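Local coordinates for protein Zn-dependent hydrolase of metallo-beta-lactamase superfamily TM0207 (Thermotoga maritima, PDB 1VJN) that is a putative zinc-dependent hydrolase of the metallo-beta-lactamase superfamily, whose substrate is not established, at residues G85-G90 / V110-G115; G125-P130 / K158-L163; D194-V199 / V214-V219. All blocks are in the same frame, centred on the assembly; numbering follows the deposited sequence.

Interaction 1 (G85-G90 / V110-G115); sequences GVKIKG and VFEGEG
Lys87 and Glu112 face each other across an antiparallel beta hairpin, strands 86-95 and 105-113 of the larger sheet in this metallo-hydrolase fold; the segment axes run at 164°. Backbone pairing comes in two hydrogen-bonded pairs. At Lys89 and Val110 both bonds are sound: Val110 N reaches Lys89 O at 2.7 Å, and Lys89 N returns to Val110 O at 3.0 Å. At the other pair Glu112 N donates to Lys87 O at 3.0 Å, but the reverse bond, Lys87 N to Glu112 O, is weak, at 3.4 Å. Between them sits the non-hydrogen-bonded pair Ile88 and Phe111, where Ile88 CA lies 3.3 Å from Val110 O in a CA-H...O contact.

Apolar packing occupies the face of Ile88 and Phe111, turned towards the other sheet, where Phe111 also touches Leu25, Ile32 and Thr54. The other face carries Lys87, Lys89, Val110 and Glu112. Lys87 and Glu112 run side by side, and the lysine bends at chi3 (52°), bringing its end beside the carboxylate. The salt bridge is long, Lys87 NZ to Glu112 OE1 3.7 Å; Lys117, bridging to OE2, is the carboxylate's main partner. Across the strands, Ile88 CG1 approaches Phe111 CD1 obliquely at 3.7 Å.

Interaction 2 (G125-P130 / K158-L163); sequences GHVLTP and KEVADL
Val127 points from the loop after strand 116-120 at helix 154-163, and its two methyl branches meet different side chains there. CG1, set opposite the backbone N (chi1 168°), touches Leu163 CD1 at 3.8 Å, and the two side chains cross at about a right angle. Glu159 also lies across Val127 at roughly 90°: its extended chain brings the carboxylate alongside both methyls, with Glu159 OE1 4.0 Å from Val127 CG2 and OE2 equally far from CG1. Val160 CG2 lies 3.9 Å from Val127 CA and also meets Val127 CG1.

Leu128, next in the loop, turns its CD1 onto Val160 CG1 at 3.8 Å, again with the side chains nearly perpendicular. Glu159, Val160 and Leu163 thus present one flank of the helix to two consecutive loop residues. Leu128 also touches Val133 and Ile136 of helix 130-136, so the contact joins the loop leading to that helix with helix 154-163 in the metallo-hydrolase fold.

Polar bonds of the loop involve His126 and Thr129. His126 ND1 donates to Val127 O at 2.7 Å in an almost straight bond (175°), with the acceptor in the imidazole plane but the donor well above the carbonyl plane; His126 NE2 is bonded to Thr93 O. Thr129 N-caps helix 130-136. The side-chain groups that meet are apolar apart from the Glu159 carboxylate, so cohesion rests on van der Waals packing at a partly buried interface, without directional polar bonds.

Interaction 3 (D194-V199 / V214-V219); sequences DSYERV and VVVMEV
Glu197 joins the two segments through both of its backbone polar atoms: its N donates to Val214 O at 3.0 Å, and its O accepts from Val216 N at 2.8 Å with an N-H...O angle of 176°. The next bond runs from Val199 N to Val216 O, at 2.9 Å. CA-H...O contacts accompany them, including Arg198 CA to Val216 O at 3.3 Å. Beside these bonds a water links the two segments, accepting from Val214 N at 2.9 Å and donating to Ser195 O over a distance that is unusually short.

This alternation, with one residue of each strand bonding to two on its neighbour, is parallel beta pairing. It adds the short strand 197-198 to strand 213-216 at the outer edge of the larger sheet of the metallo-hydrolase fold; on the far side of strand 213-216, Val215 bonds to the backbone of Ile169.

Side-chain contacts run the length of the pairing. With Val215 and Val199 the side chains meet obliquely. Because Val199 CG1 sits beside the backbone N (chi1 -59°), CG2 falls between that N and the carbonyl carbon, and it comes within 3.7 Å of Val215 CG1 and 3.9 Å of CG in selenomethionine Met217, which continues onto Trp17. On the face they share, Arg198 runs beside Val216, pointing the same way, with its NH1 3.9 Å from Val216 CG1. Tyr196 sets its CB against Val214 CB, while its ring has a looser, oblique approach to Val216. Leu190 of helix 187-190 touches Tyr196, Arg198, Val214 and Val216.

Overall arrangement
Interactions 1 and 3 belong to the same mixed sheet, towards its two ends: interaction 1 pairs antiparallel strands near the edge strand 79-83, whereas interaction 3 adds the parallel edge strand 197-198. Their centres are 24 Å apart. Interaction 2 is a different kind of contact, packing a loop onto helix 154-163, an element between strands 141-145 and 168-172 of that sheet. Its centre is 20 Å from each of the others. None of the three touch; the closest approach, between nearest atoms of interactions 2 and 3, is about 7 Å. No metal takes part in these contacts; judging from the superfamily, the zinc site would be expected at strand ends between the two sheets.

Interaction 1 (G85-G90 / V110-G115)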
ATOM      1  N   GLY A  85      -0.152 -14.842  13.207  1.00 45.88           N
ATOM      2  CA  GLY A  85       1.186 -15.163  12.696  1.00 45.35           C
ATOM      3  C   GLY A  85       1.752 -14.179  11.672  1.00 45.28           C
ATOM      4  O   GLY A  85       2.795 -14.447  11.054  1.00 46.21           O
ATOM      5  N   VAL A  86       1.071 -13.049  11.459  1.00 43.36           N
ATOM      6  CA  VAL A  86       1.632 -11.951  10.650  1.00 39.11           C
ATOM      7  C   VAL A  86       1.969 -10.814  11.599  1.00 32.60           C
ATOM      8  O   VAL A  86       1.155 -10.461  12.450  1.00 31.49           O
ATOM      9  CB  VAL A  86       0.671 -11.508   9.525  1.00 41.22           C
ATOM     10  CG1 VAL A  86       1.100 -10.198   8.880  1.00 38.52           C
ATOM     11  CG2 VAL A  86       0.608 -12.602   8.450  1.00 44.44           C
ATOM     12  N   LYS A  87       3.194 -10.299  11.482  1.00 28.50           N
ATOM     13  CA  LYS A  87       3.627  -9.110  12.215  1.00 26.80           C
ATOM     14  C   LYS A  87       3.183  -7.848  11.450  1.00 24.42           C
ATOM     15  O   LYS A  87       3.462  -7.687  10.249  1.00 20.73           O
ATOM     16  CB  LYS A  87       5.144  -9.097  12.397  1.00 28.70           C
ATOM     17  CG  LYS A  87       5.666 -10.056  13.457  1.00 34.90           C
ATOM     18  CD  LYS A  87       7.139 -10.462  13.228  1.00 44.06           C
ATOM     19  CE  LYS A  87       8.098  -9.237  13.037  1.00 51.04           C
ATOM     20  NZ  LYS A  87       9.569  -9.588  13.215  1.00 51.40           N
ATOM     21  N   ILE A  88       2.455  -6.982  12.135  1.00 21.21           N
ATOM     22  CA  ILE A  88       2.038  -5.728  11.567  1.00 19.94           C
ATOM     23  C   ILE A  88       2.502  -4.567  12.411  1.00 19.11           C
ATOM     24  O   ILE A  88       2.421  -4.589  13.655  1.00 20.36           O
ATOM     25  CB  ILE A  88       0.520  -5.662  11.449  1.00 19.96           C
ATOM     26  CG1 ILE A  88      -0.023  -6.823  10.595  1.00 26.44           C
ATOM     27  CG2 ILE A  88       0.119  -4.377  10.867  1.00 18.89           C
ATOM     28  CD1 ILE A  88      -1.356  -7.285  11.045  1.00 30.38           C
ATOM     29  N   LYS A  89       2.914  -3.526  11.725  1.00 20.05           N
ATOM     30  CA  LYS A  89       3.422  -2.349  12.365  1.00 22.27           C
ATOM     31  C   LYS A  89       2.793  -1.124  11.741  1.00 20.08           C
ATOM     32  O   LYS A  89       2.802  -0.984  10.521  1.00 18.98           O
ATOM     33  CB  LYS A  89       4.944  -2.329  12.216  1.00 24.45           C
ATOM     34  CG  LYS A  89       5.609  -1.099  12.852  1.00 33.73           C
ATOM     35  CD  LYS A  89       7.151  -1.158  12.843  1.00 31.89           C
ATOM     36  CE  LYS A  89       7.689  -0.185  13.895  1.00 43.73           C
ATOM     37  NZ  LYS A  89       9.208  -0.085  13.991  1.00 42.95           N
ATOM     38  N   GLY A  90       2.265  -0.236  12.577  1.00 19.76           N
ATOM     39  CA  GLY A  90       1.692   1.038  12.160  1.00 18.03           C
ATOM     40  C   GLY A  90       2.574   2.207  12.555  1.00 20.31           C
ATOM     41  O   GLY A  90       2.980   2.312  13.723  1.00 16.88           O
ATOM     42  N   VAL A 110       3.115  -1.715   7.889  1.00 18.56           N
ATOM     43  CA  VAL A 110       4.082  -2.618   7.354  1.00 18.11           C
ATOM     44  C   VAL A 110       3.656  -4.053   7.723  1.00 19.14           C
ATOM     45  O   VAL A 110       3.387  -4.353   8.871  1.00 19.65           O
ATOM     46  CB  VAL A 110       5.462  -2.297   7.899  1.00 22.71           C
ATOM     47  CG1 VAL A 110       6.498  -3.211   7.301  1.00 15.70           C
ATOM     48  CG2 VAL A 110       5.836  -0.855   7.583  1.00 20.81           C
ATOM     49  N   PHE A 111       3.605  -4.919   6.739  1.00 17.78           N
ATOM     50  CA  PHE A 111       3.229  -6.322   6.937  1.00 21.94           C
ATOM     51  C   PHE A 111       4.449  -7.201   6.658  1.00 26.32           C
ATOM     52  O   PHE A 111       5.098  -7.097   5.604  1.00 23.92           O
ATOM     53  CB  PHE A 111       2.070  -6.691   6.023  1.00 20.36           C
ATOM     54  CG  PHE A 111       0.972  -5.686   6.051  1.00 23.95           C
ATOM     55  CD1 PHE A 111       0.003  -5.734   7.041  1.00 28.27           C
ATOM     56  CD2 PHE A 111       0.913  -4.682   5.114  1.00 22.45           C
ATOM     57  CE1 PHE A 111      -0.996  -4.818   7.083  1.00 28.13           C
ATOM     58  CE2 PHE A 111      -0.087  -3.748   5.162  1.00 24.80           C
ATOM     59  CZ  PHE A 111      -1.032  -3.801   6.146  1.00 21.17           C
ATOM     60  N   GLU A 112       4.768  -8.052   7.618  1.00 28.29           N
ATOM     61  CA  GLU A 112       5.947  -8.900   7.531  1.00 35.68           C
ATOM     62  C   GLU A 112       5.454 -10.326   7.532  1.00 36.56           C
ATOM     63  O   GLU A 112       4.846 -10.766   8.503  1.00 34.12           O
ATOM     64  CB  GLU A 112       6.893  -8.619   8.701  1.00 35.41           C
ATOM     65  CG  GLU A 112       8.214  -9.381   8.655  1.00 44.78           C
ATOM     66  CD  GLU A 112       9.342  -8.721   9.467  1.00 43.85           C
ATOM     67  OE1 GLU A 112       9.133  -7.654  10.096  1.00 62.30           O
ATOM     68  OE2 GLU A 112      10.470  -9.270   9.466  1.00 64.01           O
ATOM     69  N   GLY A 113       5.670 -11.024   6.421  1.00 40.13           N
ATOM     70  CA  GLY A 113       5.135 -12.370   6.258  1.00 42.93           C
ATOM     71  C   GLY A 113       5.728 -13.120   5.094  1.00 44.31           C
ATOM     72  O   GLY A 113       5.875 -12.572   4.003  1.00 44.77           O
ATOM     73  N   GLU A 114       6.045 -14.390   5.332  1.00 46.14           N
ATOM     74  CA  GLU A 114       6.716 -15.237   4.350  1.00 47.54           C
ATOM     75  C   GLU A 114       8.067 -14.672   3.936  1.00 45.88           C
ATOM     76  O   GLU A 114       8.411 -14.730   2.756  1.00 45.51           O
ATOM     77  CB  GLU A 114       5.830 -15.440   3.107  1.00 48.72           C
ATOM     78  CG  GLU A 114       5.001 -16.720   3.166  1.00 54.67           C
ATOM     79  CD  GLU A 114       3.557 -16.470   2.806  1.00 58.07           C
ATOM     80  OE1 GLU A 114       3.225 -15.281   2.556  1.00 62.10           O
ATOM     81  OE2 GLU A 114       2.766 -17.445   2.786  1.00 36.91           O
ATOM     82  N   GLY A 115       8.825 -14.142   4.898  1.00 44.06           N
ATOM     83  CA  GLY A 115      10.045 -13.385   4.588  1.00 44.35           C
ATOM     84  C   GLY A 115       9.895 -12.313   3.492  1.00 42.30           C
ATOM     85  O   GLY A 115      10.789 -12.125   2.673  1.00 43.43           O
TER

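Interaction 2 (G125-P130 / K158-L163)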
ATOM      1  N   GLY A 125       1.936  12.369   2.617  1.00 19.61           N
ATOM      2  CA  GLY A 125       1.904  13.741   2.139  1.00 18.39           C
ATOM      3  C   GLY A 125       3.248  14.383   2.037  1.00 19.85           C
ATOM      4  O   GLY A 125       3.354  15.519   1.540  1.00 21.99           O
ATOM      5  N   HIS A 126       4.285  13.728   2.553  1.00 16.53           N
ATOM      6  CA  HIS A 126       5.624  14.362   2.587  1.00 20.08           C
ATOM      7  C   HIS A 126       6.606  13.197   2.484  1.00 18.81           C
ATOM      8  O   HIS A 126       6.262  12.049   2.738  1.00 15.91           O
ATOM      9  CB  HIS A 126       5.886  15.145   3.907  1.00 19.83           C
ATOM     10  CG  HIS A 126       5.722  14.286   5.131  1.00 24.03           C
ATOM     11  ND1 HIS A 126       6.656  13.350   5.515  1.00 29.04           N
ATOM     12  CD2 HIS A 126       4.680  14.139   5.989  1.00 33.85           C
ATOM     13  CE1 HIS A 126       6.226  12.702   6.584  1.00 31.72           C
ATOM     14  NE2 HIS A 126       5.033  13.172   6.900  1.00 31.28           N
ATOM     15  N   VAL A 127       7.809  13.476   2.052  1.00 17.88           N
ATOM     16  CA  VAL A 127       8.846  12.434   2.007  1.00 20.73           C
ATOM     17  C   VAL A 127       9.047  11.950   3.439  1.00 17.65           C
ATOM     18  O   VAL A 127       9.070  12.767   4.338  1.00 19.57           O
ATOM     19  CB  VAL A 127      10.145  13.021   1.434  1.00 23.65           C
ATOM     20  CG1 VAL A 127      11.338  12.070   1.632  1.00 27.72           C
ATOM     21  CG2 VAL A 127       9.948  13.372  -0.065  1.00 27.36           C
ATOM     22  N   LEU A 128       9.169  10.660   3.686  1.00 18.03           N
ATOM     23  CA  LEU A 128       9.465  10.168   5.056  1.00 17.33           C
ATOM     24  C   LEU A 128      10.656  10.865   5.768  1.00 16.69           C
ATOM     25  O   LEU A 128      11.659  11.165   5.150  1.00 13.94           O
ATOM     26  CB  LEU A 128       9.787   8.673   5.039  1.00 21.69           C
ATOM     27  CG  LEU A 128       8.643   7.792   4.520  1.00 19.85           C
ATOM     28  CD1 LEU A 128       9.081   6.371   4.246  1.00 18.34           C
ATOM     29  CD2 LEU A 128       7.497   7.787   5.460  1.00 20.77           C
ATOM     30  N   THR A 129      10.543  11.075   7.073  1.00 15.31           N
ATOM     31  CA  THR A 129      11.649  11.634   7.863  1.00 13.66           C
ATOM     32  C   THR A 129      12.640  10.504   8.127  1.00 11.54           C
ATOM     33  O   THR A 129      12.285   9.304   8.016  1.00 12.11           O
ATOM     34  CB  THR A 129      11.149  12.167   9.231  1.00 15.28           C
ATOM     35  OG1 THR A 129      10.601  11.079   9.963  1.00 15.35           O
ATOM     36  CG2 THR A 129       9.970  13.151   9.105  1.00 16.17           C
ATOM     37  N   PRO A 130      13.871  10.844   8.527  1.00  9.40           N
ATOM     38  CA  PRO A 130      14.810   9.793   8.918  1.00 12.31           C
ATOM     39  C   PRO A 130      14.244   8.817   9.993  1.00 14.97           C
ATOM     40  O   PRO A 130      14.510   7.615   9.935  1.00 13.78           O
ATOM     41  CB  PRO A 130      16.012  10.580   9.418  1.00 12.67           C
ATOM     42  CG  PRO A 130      15.941  11.886   8.644  1.00  9.08           C
ATOM     43  CD  PRO A 130      14.462  12.181   8.603  1.00 11.63           C
ATOM     44  N   LYS A 158       9.418   8.336  -5.783  1.00 18.85           N
ATOM     45  CA  LYS A 158      10.657   7.608  -6.101  1.00 19.15           C
ATOM     46  C   LYS A 158      11.711   7.794  -4.988  1.00 17.47           C
ATOM     47  O   LYS A 158      12.455   6.875  -4.674  1.00 18.54           O
ATOM     48  CB  LYS A 158      11.262   8.044  -7.443  1.00 18.53           C
ATOM     49  CG  LYS A 158      12.395   7.149  -7.918  1.00 21.24           C
ATOM     50  CD  LYS A 158      12.931   7.598  -9.286  1.00 26.21           C
ATOM     51  CE  LYS A 158      14.058   6.702  -9.785  1.00 33.78           C
ATOM     52  NZ  LYS A 158      15.009   6.431  -8.684  1.00 36.20           N
ATOM     53  N   GLU A 159      11.795   8.996  -4.435  1.00 22.64           N
ATOM     54  CA  GLU A 159      12.734   9.290  -3.333  1.00 23.51           C
ATOM     55  C   GLU A 159      12.459   8.393  -2.094  1.00 18.51           C
ATOM     56  O   GLU A 159      13.370   7.767  -1.520  1.00 15.44           O
ATOM     57  CB  GLU A 159      12.604  10.761  -2.998  1.00 22.51           C
ATOM     58  CG  GLU A 159      13.724  11.347  -2.186  1.00 34.27           C
ATOM     59  CD  GLU A 159      13.548  12.849  -1.942  1.00 33.04           C
ATOM     60  OE1 GLU A 159      12.860  13.544  -2.752  1.00 41.43           O
ATOM     61  OE2 GLU A 159      14.108  13.330  -0.917  1.00 45.76           O
ATOM     62  N   VAL A 160      11.185   8.301  -1.747  1.00 18.18           N
ATOM     63  CA  VAL A 160      10.713   7.407  -0.696  1.00 19.62           C
ATOM     64  C   VAL A 160      10.982   5.950  -1.049  1.00 18.54           C
ATOM     65  O   VAL A 160      11.470   5.182  -0.224  1.00 18.94           O
ATOM     66  CB  VAL A 160       9.191   7.614  -0.416  1.00 15.05           C
ATOM     67  CG1 VAL A 160       8.628   6.539   0.473  1.00 21.74           C
ATOM     68  CG2 VAL A 160       8.944   8.957   0.243  1.00 20.78           C
ATOM     69  N   ALA A 161      10.672   5.548  -2.276  1.00 21.42           N
ATOM     70  CA  ALA A 161      11.003   4.175  -2.690  1.00 18.09           C
ATOM     71  C   ALA A 161      12.474   3.891  -2.504  1.00 18.15           C
ATOM     72  O   ALA A 161      12.834   2.833  -2.024  1.00 20.71           O
ATOM     73  CB  ALA A 161      10.620   3.937  -4.086  1.00 19.14           C
ATOM     74  N   ASP A 162      13.333   4.830  -2.894  1.00 20.57           N
ATOM     75  CA  ASP A 162      14.768   4.691  -2.669  1.00 20.99           C
ATOM     76  C   ASP A 162      15.160   4.663  -1.196  1.00 19.46           C
ATOM     77  O   ASP A 162      16.049   3.901  -0.809  1.00 18.41           O
ATOM     78  CB  ASP A 162      15.536   5.816  -3.367  1.00 23.09           C
ATOM     79  CG  ASP A 162      15.421   5.762  -4.904  1.00 31.43           C
ATOM     80  OD1 ASP A 162      14.883   4.765  -5.464  1.00 30.59           O
ATOM     81  OD2 ASP A 162      15.840   6.696  -5.635  1.00 33.77           O
ATOM     82  N   LEU A 163      14.531   5.499  -0.366  1.00 18.27           N
ATOM     83  CA  LEU A 163      14.838   5.477   1.046  1.00 18.27           C
ATOM     84  C   LEU A 163      14.552   4.118   1.684  1.00 17.27           C
ATOM     85  O   LEU A 163      15.159   3.771   2.675  1.00 18.47           O
ATOM     86  CB  LEU A 163      14.046   6.549   1.815  1.00 18.35           C
ATOM     87  CG  LEU A 163      14.572   7.983   1.619  1.00 20.42           C
ATOM     88  CD1 LEU A 163      13.604   9.024   2.102  1.00 18.21           C
ATOM     89  CD2 LEU A 163      15.956   8.168   2.287  1.00 19.81           C
TER

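Interaction 3 (D194-V199 / V214-V219)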
ATOM      1  N   ASP A 194      13.418   2.867 -15.593  1.00 25.33           N
ATOM      2  CA  ASP A 194      13.936   2.341 -16.856  1.00 28.23           C
ATOM      3  C   ASP A 194      12.965   1.364 -17.539  1.00 26.26           C
ATOM      4  O   ASP A 194      12.981   1.180 -18.775  1.00 27.61           O
ATOM      5  CB  ASP A 194      15.300   1.681 -16.597  1.00 31.74           C
ATOM      6  CG  ASP A 194      16.384   2.704 -16.181  1.00 44.62           C
ATOM      7  OD1 ASP A 194      16.505   3.782 -16.837  1.00 50.61           O
ATOM      8  OD2 ASP A 194      17.167   2.502 -15.213  1.00 57.87           O
ATOM      9  N   SER A 195      12.135   0.751 -16.718  1.00 26.00           N
ATOM     10  CA  SER A 195      11.166  -0.204 -17.155  1.00 27.36           C
ATOM     11  C   SER A 195      10.015  -0.250 -16.150  1.00 25.44           C
ATOM     12  O   SER A 195      10.111   0.276 -15.046  1.00 24.40           O
ATOM     13  CB  SER A 195      11.824  -1.588 -17.233  1.00 31.05           C
ATOM     14  OG  SER A 195      12.310  -1.966 -15.942  1.00 33.24           O
ATOM     15  N   TYR A 196       8.932  -0.907 -16.562  1.00 22.62           N
ATOM     16  CA  TYR A 196       7.769  -1.195 -15.731  1.00 19.60           C
ATOM     17  C   TYR A 196       6.931  -2.290 -16.402  1.00 20.15           C
ATOM     18  O   TYR A 196       7.182  -2.684 -17.557  1.00 15.15           O
ATOM     19  CB  TYR A 196       6.915   0.056 -15.525  1.00 24.13           C
ATOM     20  CG  TYR A 196       6.249   0.630 -16.765  1.00 21.57           C
ATOM     21  CD1 TYR A 196       5.010   0.197 -17.163  1.00 26.36           C
ATOM     22  CD2 TYR A 196       6.846   1.640 -17.495  1.00 17.53           C
ATOM     23  CE1 TYR A 196       4.395   0.711 -18.297  1.00 26.92           C
ATOM     24  CE2 TYR A 196       6.238   2.180 -18.596  1.00 21.91           C
ATOM     25  CZ  TYR A 196       5.007   1.715 -18.992  1.00 29.00           C
ATOM     26  OH  TYR A 196       4.376   2.229 -20.099  1.00 29.97           O
ATOM     27  N   GLU A 197       5.929  -2.753 -15.689  1.00 16.82           N
ATOM     28  CA  GLU A 197       5.077  -3.766 -16.159  1.00 19.39           C
ATOM     29  C   GLU A 197       3.675  -3.384 -15.786  1.00 17.98           C
ATOM     30  O   GLU A 197       3.438  -2.788 -14.724  1.00 21.10           O
ATOM     31  CB  GLU A 197       5.481  -5.046 -15.438  1.00 23.83           C
ATOM     32  CG  GLU A 197       5.036  -6.353 -16.005  1.00 27.87           C
ATOM     33  CD  GLU A 197       5.435  -7.497 -15.071  1.00 31.75           C
ATOM     34  OE1 GLU A 197       6.652  -7.834 -15.017  1.00 45.75           O
ATOM     35  OE2 GLU A 197       4.531  -8.040 -14.376  1.00 43.62           O
ATOM     36  N   ARG A 198       2.724  -3.756 -16.633  1.00 19.37           N
ATOM     37  CA  ARG A 198       1.315  -3.608 -16.307  1.00 21.49           C
ATOM     38  C   ARG A 198       0.721  -4.988 -16.109  1.00 20.87           C
ATOM     39  O   ARG A 198       1.040  -5.924 -16.839  1.00 20.02           O
ATOM     40  CB  ARG A 198       0.571  -2.871 -17.416  1.00 22.54           C
ATOM     41  CG  ARG A 198       1.006  -1.416 -17.563  1.00 24.63           C
ATOM     42  CD  ARG A 198       0.437  -0.716 -18.828  1.00 24.58           C
ATOM     43  NE  ARG A 198       0.956   0.654 -19.011  1.00 31.55           N
ATOM     44  CZ  ARG A 198       0.468   1.775 -18.431  1.00 36.68           C
ATOM     45  NH1 ARG A 198      -0.570   1.742 -17.599  1.00 35.20           N
ATOM     46  NH2 ARG A 198       1.040   2.952 -18.696  1.00 44.11           N
ATOM     47  N   VAL A 199      -0.093  -5.132 -15.073  1.00 18.19           N
ATOM     48  CA  VAL A 199      -0.814  -6.345 -14.838  1.00 18.77           C
ATOM     49  C   VAL A 199      -2.278  -5.991 -14.660  1.00 21.48           C
ATOM     50  O   VAL A 199      -2.677  -4.828 -14.778  1.00 23.23           O
ATOM     51  CB  VAL A 199      -0.297  -7.100 -13.577  1.00 21.36           C
ATOM     52  CG1 VAL A 199       1.174  -7.424 -13.745  1.00 27.18           C
ATOM     53  CG2 VAL A 199      -0.522  -6.299 -12.260  1.00 16.79           C
ATOM     54  N   VAL A 214       8.704  -1.655 -11.149  1.00 20.30           N
ATOM     55  CA  VAL A 214       7.480  -0.914 -10.998  1.00 18.97           C
ATOM     56  C   VAL A 214       6.327  -1.699 -11.671  1.00 18.38           C
ATOM     57  O   VAL A 214       6.418  -2.095 -12.838  1.00 18.85           O
ATOM     58  CB  VAL A 214       7.649   0.494 -11.579  1.00 20.03           C
ATOM     59  CG1 VAL A 214       6.336   1.235 -11.525  1.00 19.68           C
ATOM     60  CG2 VAL A 214       8.714   1.253 -10.819  1.00 20.80           C
ATOM     61  N   VAL A 215       5.279  -1.980 -10.908  1.00 17.06           N
ATOM     62  CA  VAL A 215       4.130  -2.750 -11.383  1.00 15.98           C
ATOM     63  C   VAL A 215       2.886  -1.889 -11.263  1.00 19.14           C
ATOM     64  O   VAL A 215       2.509  -1.494 -10.146  1.00 22.04           O
ATOM     65  CB  VAL A 215       3.926  -4.038 -10.588  1.00 17.43           C
ATOM     66  CG1 VAL A 215       2.603  -4.747 -11.006  1.00 20.15           C
ATOM     67  CG2 VAL A 215       5.101  -4.962 -10.789  1.00 18.97           C
ATOM     68  N   VAL A 216       2.259  -1.636 -12.410  1.00 16.10           N
ATOM     69  CA  VAL A 216       1.038  -0.870 -12.526  1.00 17.36           C
ATOM     70  C   VAL A 216      -0.109  -1.868 -12.619  1.00 17.35           C
ATOM     71  O   VAL A 216      -0.185  -2.653 -13.565  1.00 18.37           O
ATOM     72  CB  VAL A 216       1.027   0.015 -13.802  1.00 17.75           C
ATOM     73  CG1 VAL A 216      -0.210   0.897 -13.838  1.00 18.47           C
ATOM     74  CG2 VAL A 216       2.242   0.874 -13.857  1.00 21.14           C
HETATM   75  N   MSE A 217      -0.976  -1.856 -11.628  1.00 18.21           N
HETATM   76  CA  MSE A 217      -2.159  -2.726 -11.590  1.00 24.23           C
HETATM   77  C   MSE A 217      -3.343  -1.970 -12.158  1.00 24.40           C
HETATM   78  O   MSE A 217      -3.272  -0.772 -12.362  1.00 23.14           O
HETATM   79  CB  MSE A 217      -2.446  -3.164 -10.147  1.00 21.39           C
HETATM   80  CG  MSE A 217      -1.212  -3.688  -9.446  1.00 31.89           C
HETATM   81 SE   MSE A 217      -1.503  -4.696  -7.770  1.00 36.33          SE
HETATM   82  CE  MSE A 217      -2.629  -6.194  -8.459  1.00 19.27           C
ATOM     83  N   GLU A 218      -4.421  -2.703 -12.405  1.00 27.16           N
ATOM     84  CA  GLU A 218      -5.633  -2.213 -13.054  1.00 32.60           C
ATOM     85  C   GLU A 218      -6.836  -2.959 -12.486  1.00 33.82           C
ATOM     86  O   GLU A 218      -6.807  -4.176 -12.401  1.00 35.56           O
ATOM     87  CB  GLU A 218      -5.576  -2.465 -14.574  1.00 32.88           C
ATOM     88  CG  GLU A 218      -6.756  -1.873 -15.320  1.00 40.99           C
ATOM     89  CD  GLU A 218      -6.973  -2.484 -16.694  1.00 54.63           C
ATOM     90  OE1 GLU A 218      -6.082  -2.322 -17.557  1.00 54.06           O
ATOM     91  OE2 GLU A 218      -8.047  -3.108 -16.906  1.00 63.20           O
ATOM     92  N   VAL A 219      -7.887  -2.240 -12.098  1.00 38.77           N
ATOM     93  CA  VAL A 219      -9.056  -2.884 -11.497  1.00 43.08           C
ATOM     94  C   VAL A 219      -9.847  -3.560 -12.613  1.00 46.59           C
ATOM     95  O   VAL A 219     -10.178  -2.926 -13.605  1.00 44.76           O
ATOM     96  CB  VAL A 219      -9.955  -1.902 -10.698  1.00 45.05           C
ATOM     97  CG1 VAL A 219     -11.100  -2.654 -10.030  1.00 47.66           C
ATOM     98  CG2 VAL A 219      -9.154  -1.160  -9.651  1.00 43.74           C
TER
HETATM   99  O   HOH W   1      10.875  -0.896 -12.974  1.00 51.92           O